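Local coordinates for ethylbenzene dehydrogenase alpha-subunit (Aromatoleum aromaticum, PDB 2IVF), which belongs to the molybdopterin oxidoreductase family and carries a molybdenum atom, two pterin guanine dinucleotides and an iron-sulfur cluster, at residues E683-E686 with E687-I691; L733-N736 with E737-L740. One frame throughout, in Å; residues are numbered along the deposited sequence.

Both contacts are helix starts, and neither nests in or crosses the other: along the chain, interaction 1 is complete before interaction 2 begins. The loop after strand 670-676 runs through residues 683-686 and turns into helix 687-704, where interaction 1 fixes the first turn and a glutamate reaches the guanine of MD1. After helix 723-727 the chain comes back through residues 733-736, and interaction 2 caps helix 736-749. The two starts, with centres about 11 Å apart, touch directly. Glu686 OE1 probably accepts from Asn736 N, Trp688 NE1 probably donates to Leu733 O, and the indole of Trp688 packs on Cys739 SG.

Interaction 1. Residues E683-E686 with E687-I691; sequences ECRE and EWDAI. With MD1 (phosphoric acid 4-(2-amino-4-oxo-3,4,5,6,-tetrahydro-pteridin-6-yl)-2-hydroxy-3,4-dimercapto-but-3-en-yl ester guanylate ester), chain N.
With CG turned away from its backbone N (chi1 175°), Asp689 holds its carboxylate out from the first turn of helix 687-704, with OD2 turned toward the preceding loop, while Arg685, extended from CG to NE, reaches across it at an angle, its NH1 end meeting OD2. The result is a salt bridge in which Arg685 NH1 donates to Asp689 OD2 at 2.9 Å. The carboxylate sits at the edge of the guanidinium, near its plane, and OD2 is met on its syn side, somewhat out of the carboxylate plane, the two planes being 36° apart. The CD methylene of Arg685 also lies against this oxygen. A water gives Asp689 OD2 a further donor at 2.6 Å and accepts from Glu686 N, so that the aspartate is linked through it to the N-cap residue. Glu686 is that N-cap, and its O receives Ala690 N at 2.9 Å in a nearly straight bond, the first i to i+4 bond of the helix.

Glu687 takes another direction. Its chain bends at chi2 (79°) and carries the carboxylate to the guanine of MD1, where Glu687 OE2 accepts from both MD1 N1, at 2.7 Å, and MD1 N2, at 3.0 Å. One oxygen thus reads two neighbouring donors of the base, and Lys658 forms a salt bridge with the same oxygen, which probably helps to balance its charge. The helix start is therefore part of the guanine end of the dinucleotide pocket.

Round this turn, the Arg685 guanidinium makes a cation-pi contact with Trp163, at the start of helix 163-181. Trp688 lies against helices 197-210 and 736-749, and Ala690 and Ile691 rest on Leu635 of strand 631-636.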
ATOM      1  N   GLU A 683      19.437  -3.605  20.890  1.00 23.98           N
ATOM      2  CA  GLU A 683      20.790  -3.340  20.405  1.00 24.49           C
ATOM      3  C   GLU A 683      20.803  -3.087  18.906  1.00 24.41           C
ATOM      4  O   GLU A 683      21.778  -3.420  18.198  1.00 23.62           O
ATOM      5  CB  GLU A 683      21.735  -4.483  20.796  1.00 24.80           C
ATOM      6  CG  GLU A 683      21.858  -4.622  22.314  1.00 26.09           C
ATOM      7  CD  GLU A 683      22.634  -5.864  22.718  1.00 26.91           C
ATOM      8  OE1 GLU A 683      23.163  -6.563  21.837  1.00 31.19           O
ATOM      9  OE2 GLU A 683      22.709  -6.141  23.929  1.00 28.20           O
ATOM     10  N   CYS A 684      19.704  -2.503  18.429  1.00 23.62           N
ATOM     11  CA  CYS A 684      19.597  -2.075  17.046  1.00 24.21           C
ATOM     12  C   CYS A 684      20.657  -1.048  16.694  1.00 24.14           C
ATOM     13  O   CYS A 684      20.837  -0.076  17.393  1.00 23.97           O
ATOM     14  CB  CYS A 684      18.219  -1.481  16.789  1.00 24.18           C
ATOM     15  SG  CYS A 684      16.941  -2.742  16.760  1.00 26.24           S
ATOM     16  N   ARG A 685      21.353  -1.265  15.587  1.00 23.74           N
ATOM     17  CA  ARG A 685      22.387  -0.340  15.129  1.00 23.06           C
ATOM     18  C   ARG A 685      22.035   0.231  13.751  1.00 23.10           C
ATOM     19  O   ARG A 685      21.262  -0.366  12.999  1.00 21.85           O
ATOM     20  CB  ARG A 685      23.710  -1.064  14.998  1.00 23.43           C
ATOM     21  CG  ARG A 685      24.384  -1.390  16.303  1.00 23.28           C
ATOM     22  CD  ARG A 685      25.749  -1.902  16.070  1.00 25.07           C
ATOM     23  NE  ARG A 685      26.339  -2.395  17.312  1.00 27.12           N
ATOM     24  CZ  ARG A 685      27.356  -1.828  17.935  1.00 30.54           C
ATOM     25  NH1 ARG A 685      27.924  -0.721  17.467  1.00 31.66           N
ATOM     26  NH2 ARG A 685      27.796  -2.366  19.054  1.00 30.37           N
ATOM     27  N   GLU A 686      22.581   1.404  13.440  1.00 22.73           N
ATOM     28  CA  GLU A 686      22.508   1.913  12.079  1.00 22.64           C
ATOM     29  C   GLU A 686      23.355   1.008  11.223  1.00 22.12           C
ATOM     30  O   GLU A 686      24.373   0.488  11.672  1.00 22.16           O
ATOM     31  CB  GLU A 686      23.031   3.347  11.976  1.00 23.59           C
ATOM     32  CG  GLU A 686      22.319   4.295  12.914  1.00 23.83           C
ATOM     33  CD  GLU A 686      22.891   5.667  13.041  1.00 22.06           C
ATOM     34  OE1 GLU A 686      24.147   5.873  12.927  1.00 23.99           O
ATOM     35  OE2 GLU A 686      22.036   6.554  13.364  1.00 25.82           O
ATOM     36  N   GLU A 687      22.975   0.856   9.968  1.00 22.92           N
ATOM     37  CA  GLU A 687      23.649  -0.120   9.102  1.00 22.00           C
ATOM     38  C   GLU A 687      25.091   0.278   8.821  1.00 21.73           C
ATOM     39  O   GLU A 687      25.999  -0.583   8.788  1.00 23.33           O
ATOM     40  CB  GLU A 687      22.884  -0.274   7.774  1.00 22.85           C
ATOM     41  CG  GLU A 687      21.500  -0.982   7.862  1.00 22.57           C
ATOM     42  CD  GLU A 687      20.418  -0.090   8.363  1.00 22.76           C
ATOM     43  OE1 GLU A 687      20.656   1.128   8.460  1.00 22.62           O
ATOM     44  OE2 GLU A 687      19.309  -0.581   8.642  1.00 22.72           O
ATOM     45  N   TRP A 688      25.338   1.567   8.635  1.00 21.78           N
ATOM     46  CA  TRP A 688      26.722   2.057   8.446  1.00 21.27           C
ATOM     47  C   TRP A 688      27.622   1.632   9.606  1.00 21.18           C
ATOM     48  O   TRP A 688      28.740   1.141   9.398  1.00 21.00           O
ATOM     49  CB  TRP A 688      26.740   3.591   8.297  1.00 22.09           C
ATOM     50  CG  TRP A 688      28.076   4.130   8.007  1.00 22.10           C
ATOM     51  CD1 TRP A 688      29.069   4.439   8.912  1.00 21.68           C
ATOM     52  CD2 TRP A 688      28.588   4.470   6.723  1.00 22.07           C
ATOM     53  NE1 TRP A 688      30.176   4.889   8.243  1.00 22.65           N
ATOM     54  CE2 TRP A 688      29.892   4.952   6.903  1.00 21.57           C
ATOM     55  CE3 TRP A 688      28.063   4.422   5.428  1.00 21.97           C
ATOM     56  CZ2 TRP A 688      30.706   5.328   5.832  1.00 21.73           C
ATOM     57  CZ3 TRP A 688      28.861   4.846   4.375  1.00 22.13           C
ATOM     58  CH2 TRP A 688      30.162   5.281   4.584  1.00 22.62           C
ATOM     59  N   ASP A 689      27.123   1.833  10.828  1.00 21.64           N
ATOM     60  CA  ASP A 689      27.836   1.472  12.055  1.00 22.27           C
ATOM     61  C   ASP A 689      28.046  -0.051  12.156  1.00 21.77           C
ATOM     62  O   ASP A 689      29.167  -0.516  12.398  1.00 22.17           O
ATOM     63  CB  ASP A 689      27.047   1.974  13.261  1.00 22.75           C
ATOM     64  CG  ASP A 689      27.655   1.532  14.554  1.00 23.50           C
ATOM     65  OD1 ASP A 689      28.888   1.671  14.703  1.00 23.59           O
ATOM     66  OD2 ASP A 689      26.886   1.053  15.400  1.00 25.30           O
ATOM     67  N   ALA A 690      26.980  -0.810  11.889  1.00 22.08           N
ATOM     68  CA  ALA A 690      27.032  -2.292  11.811  1.00 21.55           C
ATOM     69  C   ALA A 690      28.094  -2.776  10.854  1.00 22.18           C
ATOM     70  O   ALA A 690      28.918  -3.634  11.227  1.00 21.60           O
ATOM     71  CB  ALA A 690      25.661  -2.856  11.388  1.00 21.70           C
ATOM     72  N   ILE A 691      28.108  -2.198   9.652  1.00 22.41           N
ATOM     73  CA  ILE A 691      29.087  -2.558   8.629  1.00 22.08           C
ATOM     74  C   ILE A 691      30.462  -2.086   8.998  1.00 21.76           C
ATOM     75  O   ILE A 691      31.480  -2.787   8.789  1.00 22.11           O
ATOM     76  CB  ILE A 691      28.675  -2.020   7.247  1.00 22.39           C
ATOM     77  CG1 ILE A 691      27.465  -2.819   6.754  1.00 22.37           C
ATOM     78  CG2 ILE A 691      29.874  -2.114   6.236  1.00 22.07           C
ATOM     79  CD1 ILE A 691      26.594  -2.148   5.701  1.00 22.03           C
TER
HETATM   80  PB  MD1 N1987      13.192  -6.736  -1.703  1.00 16.59           P
HETATM   81  O3B MD1 N1987      12.017  -6.463  -0.680  1.00 15.03           O
HETATM   82  O1B MD1 N1987      14.028  -5.508  -1.745  1.00 15.52           O
HETATM   83  O2B MD1 N1987      13.770  -8.091  -1.565  1.00 15.68           O
HETATM   84  O3A MD1 N1987      12.392  -6.790  -3.072  1.00 16.15           O
HETATM   85  C10 MD1 N1987      12.150  -5.621  -3.886  1.00 17.02           C
HETATM   86  C11 MD1 N1987      11.212  -6.119  -4.973  1.00 17.07           C
HETATM   87  O11 MD1 N1987       9.906  -6.177  -4.305  1.00 18.30           O
HETATM   88  C12 MD1 N1987      11.130  -5.117  -6.093  1.00 17.74           C
HETATM   89  S12 MD1 N1987      11.661  -3.502  -5.901  1.00 18.07           S
HETATM   90  C13 MD1 N1987      10.558  -5.442  -7.297  1.00 16.61           C
HETATM   91  S13 MD1 N1987      10.402  -4.325  -8.553  1.00 15.35           S
HETATM   92  C14 MD1 N1987      10.058  -6.802  -7.602  1.00 17.48           C
HETATM   93  N15 MD1 N1987       8.679  -6.967  -7.916  1.00 15.70           N
HETATM   94  C16 MD1 N1987       8.130  -8.212  -8.081  1.00 15.37           C
HETATM   95  C15 MD1 N1987       6.815  -8.275  -8.504  1.00 17.69           C
HETATM   96  O14 MD1 N1987       6.148  -7.232  -8.741  1.00 14.42           O
HETATM   97  N17 MD1 N1987       6.298  -9.528  -8.571  1.00 16.59           N
HETATM   98  C17 MD1 N1987       7.069 -10.661  -8.306  1.00 16.80           C
HETATM   99  N16 MD1 N1987       6.465 -11.834  -8.431  1.00 15.57           N
HETATM  100  N18 MD1 N1987       8.358 -10.561  -7.944  1.00 14.92           N
HETATM  101  C20 MD1 N1987       8.887  -9.361  -7.838  1.00 16.65           C
HETATM  102  N8  MD1 N1987      10.204  -9.254  -7.523  1.00 14.77           N
HETATM  103  C7  MD1 N1987      10.900  -8.017  -7.297  1.00 16.37           C
HETATM  104  PA  MD1 N1987      11.656  -7.067   0.768  1.00 15.83           P
HETATM  105  O1A MD1 N1987      10.820  -6.016   1.424  1.00 15.08           O
HETATM  106  O2A MD1 N1987      11.035  -8.395   0.562  1.00 17.48           O
HETATM  107  O5' MD1 N1987      13.023  -7.249   1.536  1.00 17.74           O
HETATM  108  C5' MD1 N1987      13.671  -6.056   1.962  1.00 16.74           C
HETATM  109  C4' MD1 N1987      14.031  -6.170   3.386  1.00 14.91           C
HETATM  110  O4' MD1 N1987      14.506  -4.870   3.716  1.00 17.51           O
HETATM  111  C1' MD1 N1987      14.203  -4.724   5.104  1.00 16.62           C
HETATM  112  N9  MD1 N1987      14.219  -3.337   5.586  1.00 17.49           N
HETATM  113  C4  MD1 N1987      15.201  -2.837   6.322  1.00 17.93           C
HETATM  114  N3  MD1 N1987      16.343  -3.425   6.751  1.00 16.65           N
HETATM  115  C2  MD1 N1987      17.219  -2.733   7.481  1.00 16.66           C
HETATM  116  N2  MD1 N1987      18.376  -3.309   7.903  1.00 16.03           N
HETATM  117  N1  MD1 N1987      16.884  -1.445   7.849  1.00 18.55           N
HETATM  118  C6  MD1 N1987      15.743  -0.791   7.452  1.00 15.70           C
HETATM  119  O6  MD1 N1987      15.575   0.384   7.779  1.00 16.51           O
HETATM  120  C5  MD1 N1987      14.855  -1.514   6.640  1.00 17.73           C
HETATM  121  N7  MD1 N1987      13.673  -1.262   6.088  1.00 15.71           N
HETATM  122  C8  MD1 N1987      13.305  -2.372   5.443  1.00 16.68           C
HETATM  123  C2' MD1 N1987      12.797  -5.297   5.253  1.00 17.27           C
HETATM  124  O2' MD1 N1987      12.492  -5.745   6.597  1.00 18.21           O
HETATM  125  C3' MD1 N1987      12.758  -6.418   4.204  1.00 16.04           C
HETATM  126  O3' MD1 N1987      12.814  -7.736   4.812  1.00 15.84           O
HETATM  127  O   HOH W   1      24.541   2.230  15.345  1.00 20.13           O

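Interaction 2. Residues L733-N736 with E737-L740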
ATOM      1  N   LEU A 733      33.462   9.182   9.085  1.00 23.68           N
ATOM      2  CA  LEU A 733      32.128   8.647   8.912  1.00 22.88           C
ATOM      3  C   LEU A 733      31.890   7.429   9.821  1.00 22.14           C
ATOM      4  O   LEU A 733      32.294   6.315   9.509  1.00 20.63           O
ATOM      5  CB  LEU A 733      31.966   8.253   7.453  1.00 22.08           C
ATOM      6  CG  LEU A 733      32.100   9.412   6.470  1.00 24.37           C
ATOM      7  CD1 LEU A 733      31.813   8.928   5.045  1.00 26.16           C
ATOM      8  CD2 LEU A 733      31.190  10.585   6.857  1.00 24.53           C
ATOM      9  N   LEU A 734      31.236   7.667  10.958  1.00 22.33           N
ATOM     10  CA  LEU A 734      30.902   6.631  11.929  1.00 21.98           C
ATOM     11  C   LEU A 734      29.400   6.432  12.115  1.00 21.91           C
ATOM     12  O   LEU A 734      28.969   5.368  12.558  1.00 22.82           O
ATOM     13  CB  LEU A 734      31.477   6.985  13.282  1.00 22.09           C
ATOM     14  CG  LEU A 734      33.004   7.025  13.306  1.00 21.78           C
ATOM     15  CD1 LEU A 734      33.496   7.470  14.673  1.00 22.01           C
ATOM     16  CD2 LEU A 734      33.569   5.705  12.873  1.00 22.84           C
ATOM     17  N   THR A 735      28.609   7.459  11.817  1.00 21.63           N
ATOM     18  CA  THR A 735      27.169   7.414  12.092  1.00 21.74           C
ATOM     19  C   THR A 735      26.400   7.905  10.894  1.00 21.71           C
ATOM     20  O   THR A 735      26.932   8.587  10.042  1.00 20.15           O
ATOM     21  CB  THR A 735      26.835   8.307  13.243  1.00 22.29           C
ATOM     22  OG1 THR A 735      27.009   9.664  12.820  1.00 23.60           O
ATOM     23  CG2 THR A 735      27.764   8.003  14.448  1.00 22.96           C
ATOM     24  N   ASN A 736      25.140   7.529  10.825  1.00 22.02           N
ATOM     25  CA  ASN A 736      24.242   8.100   9.844  1.00 22.81           C
ATOM     26  C   ASN A 736      24.278   9.609   9.796  1.00 23.15           C
ATOM     27  O   ASN A 736      24.262  10.162   8.717  1.00 22.93           O
ATOM     28  CB  ASN A 736      22.796   7.643  10.049  1.00 22.53           C
ATOM     29  CG  ASN A 736      22.529   6.244   9.439  1.00 21.37           C
ATOM     30  OD1 ASN A 736      23.436   5.409   9.377  1.00 24.36           O
ATOM     31  ND2 ASN A 736      21.315   6.033   8.928  1.00 20.01           N
ATOM     32  N   GLU A 737      24.320  10.269  10.937  1.00 23.38           N
ATOM     33  CA  GLU A 737      24.317  11.742  10.913  1.00 23.76           C
ATOM     34  C   GLU A 737      25.569  12.229  10.162  1.00 23.48           C
ATOM     35  O   GLU A 737      25.492  13.174   9.365  1.00 22.94           O
ATOM     36  CB  GLU A 737      24.216  12.392  12.304  1.00 24.44           C
ATOM     37  CG  GLU A 737      23.988  13.916  12.134  1.00 25.63           C
ATOM     38  CD  GLU A 737      23.465  14.659  13.357  1.00 28.89           C
ATOM     39  OE1 GLU A 737      24.023  14.455  14.447  1.00 31.28           O
ATOM     40  OE2 GLU A 737      22.497  15.469  13.162  1.00 37.39           O
ATOM     41  N   ASP A 738      26.708  11.579  10.404  1.00 22.78           N
ATOM     42  CA  ASP A 738      27.951  11.907   9.715  1.00 22.44           C
ATOM     43  C   ASP A 738      27.752  11.796   8.210  1.00 22.42           C
ATOM     44  O   ASP A 738      28.099  12.714   7.465  1.00 22.43           O
ATOM     45  CB  ASP A 738      29.049  10.942  10.098  1.00 22.70           C
ATOM     46  CG  ASP A 738      29.531  11.108  11.518  1.00 23.76           C
ATOM     47  OD1 ASP A 738      29.362  12.195  12.122  1.00 26.60           O
ATOM     48  OD2 ASP A 738      30.120  10.120  12.005  1.00 23.94           O
ATOM     49  N   CYS A 739      27.188  10.657   7.795  1.00 20.60           N
ATOM     50  CA  CYS A 739      26.969  10.334   6.391  1.00 20.67           C
ATOM     51  C   CYS A 739      25.916  11.249   5.726  1.00 20.94           C
ATOM     52  O   CYS A 739      26.074  11.598   4.564  1.00 19.93           O
ATOM     53  CB  CYS A 739      26.540   8.890   6.249  1.00 19.55           C
ATOM     54  SG  CYS A 739      27.893   7.761   6.638  1.00 21.12           S
ATOM     55  N   LEU A 740      24.893  11.641   6.487  1.00 20.75           N
ATOM     56  CA  LEU A 740      23.864  12.541   6.020  1.00 21.41           C
ATOM     57  C   LEU A 740      24.453  13.889   5.710  1.00 20.88           C
ATOM     58  O   LEU A 740      24.144  14.468   4.688  1.00 22.28           O
ATOM     59  CB  LEU A 740      22.733  12.646   7.018  1.00 21.27           C
ATOM     60  CG  LEU A 740      21.516  13.458   6.554  1.00 22.68           C
ATOM     61  CD1 LEU A 740      20.989  12.974   5.200  1.00 24.42           C
ATOM     62  CD2 LEU A 740      20.390  13.439   7.578  1.00 21.77           C
TER
HETATM   63  O   HOH W   2      27.282  11.639  14.843  1.00 45.95           O
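Asp738 OD2 is gripped by two backbone N-H groups of the incoming loop, Leu734 N at 2.9 Å and Thr735 N at 3.1 Å. With the threonine hydroxyl accepting an N-H of the helix, this makes a capping box at the start of helix 736-749: Thr735, the N-cap, accepts from Asp738 N through OG1 at 3.1 Å, and the Asp738 side chain answers at Thr735 N. The two bonds to the carboxylate differ. Leu734 N uses the anti lone pair of OD2 and is fairly straight (161°), whereas Thr735 N comes from above the carboxylate plane and is more bent (139°).

The hydroxyl can serve as the cap because chi1 of Thr735 (70°) places OG1 between the backbone N and the carbonyl carbon, facing the first turn. Together these bonds occupy an N-H of that turn and two of the loop, and they fix the rotation of both side chains. Helical bonding takes over at once, with Cys739 N donating to Thr735 O and Leu740 N to Asn736 O at 2.7 Å.

The Asn736 amide leaves the cap and donates to His659 O, while Glu737 reaches Tyr759. Leu733 brings the end of its side chain to the turn: Leu733 CD2 lies 3.8 Å from Asp738 O, and Leu733 CB packs 4.2 Å from Cys739 SG.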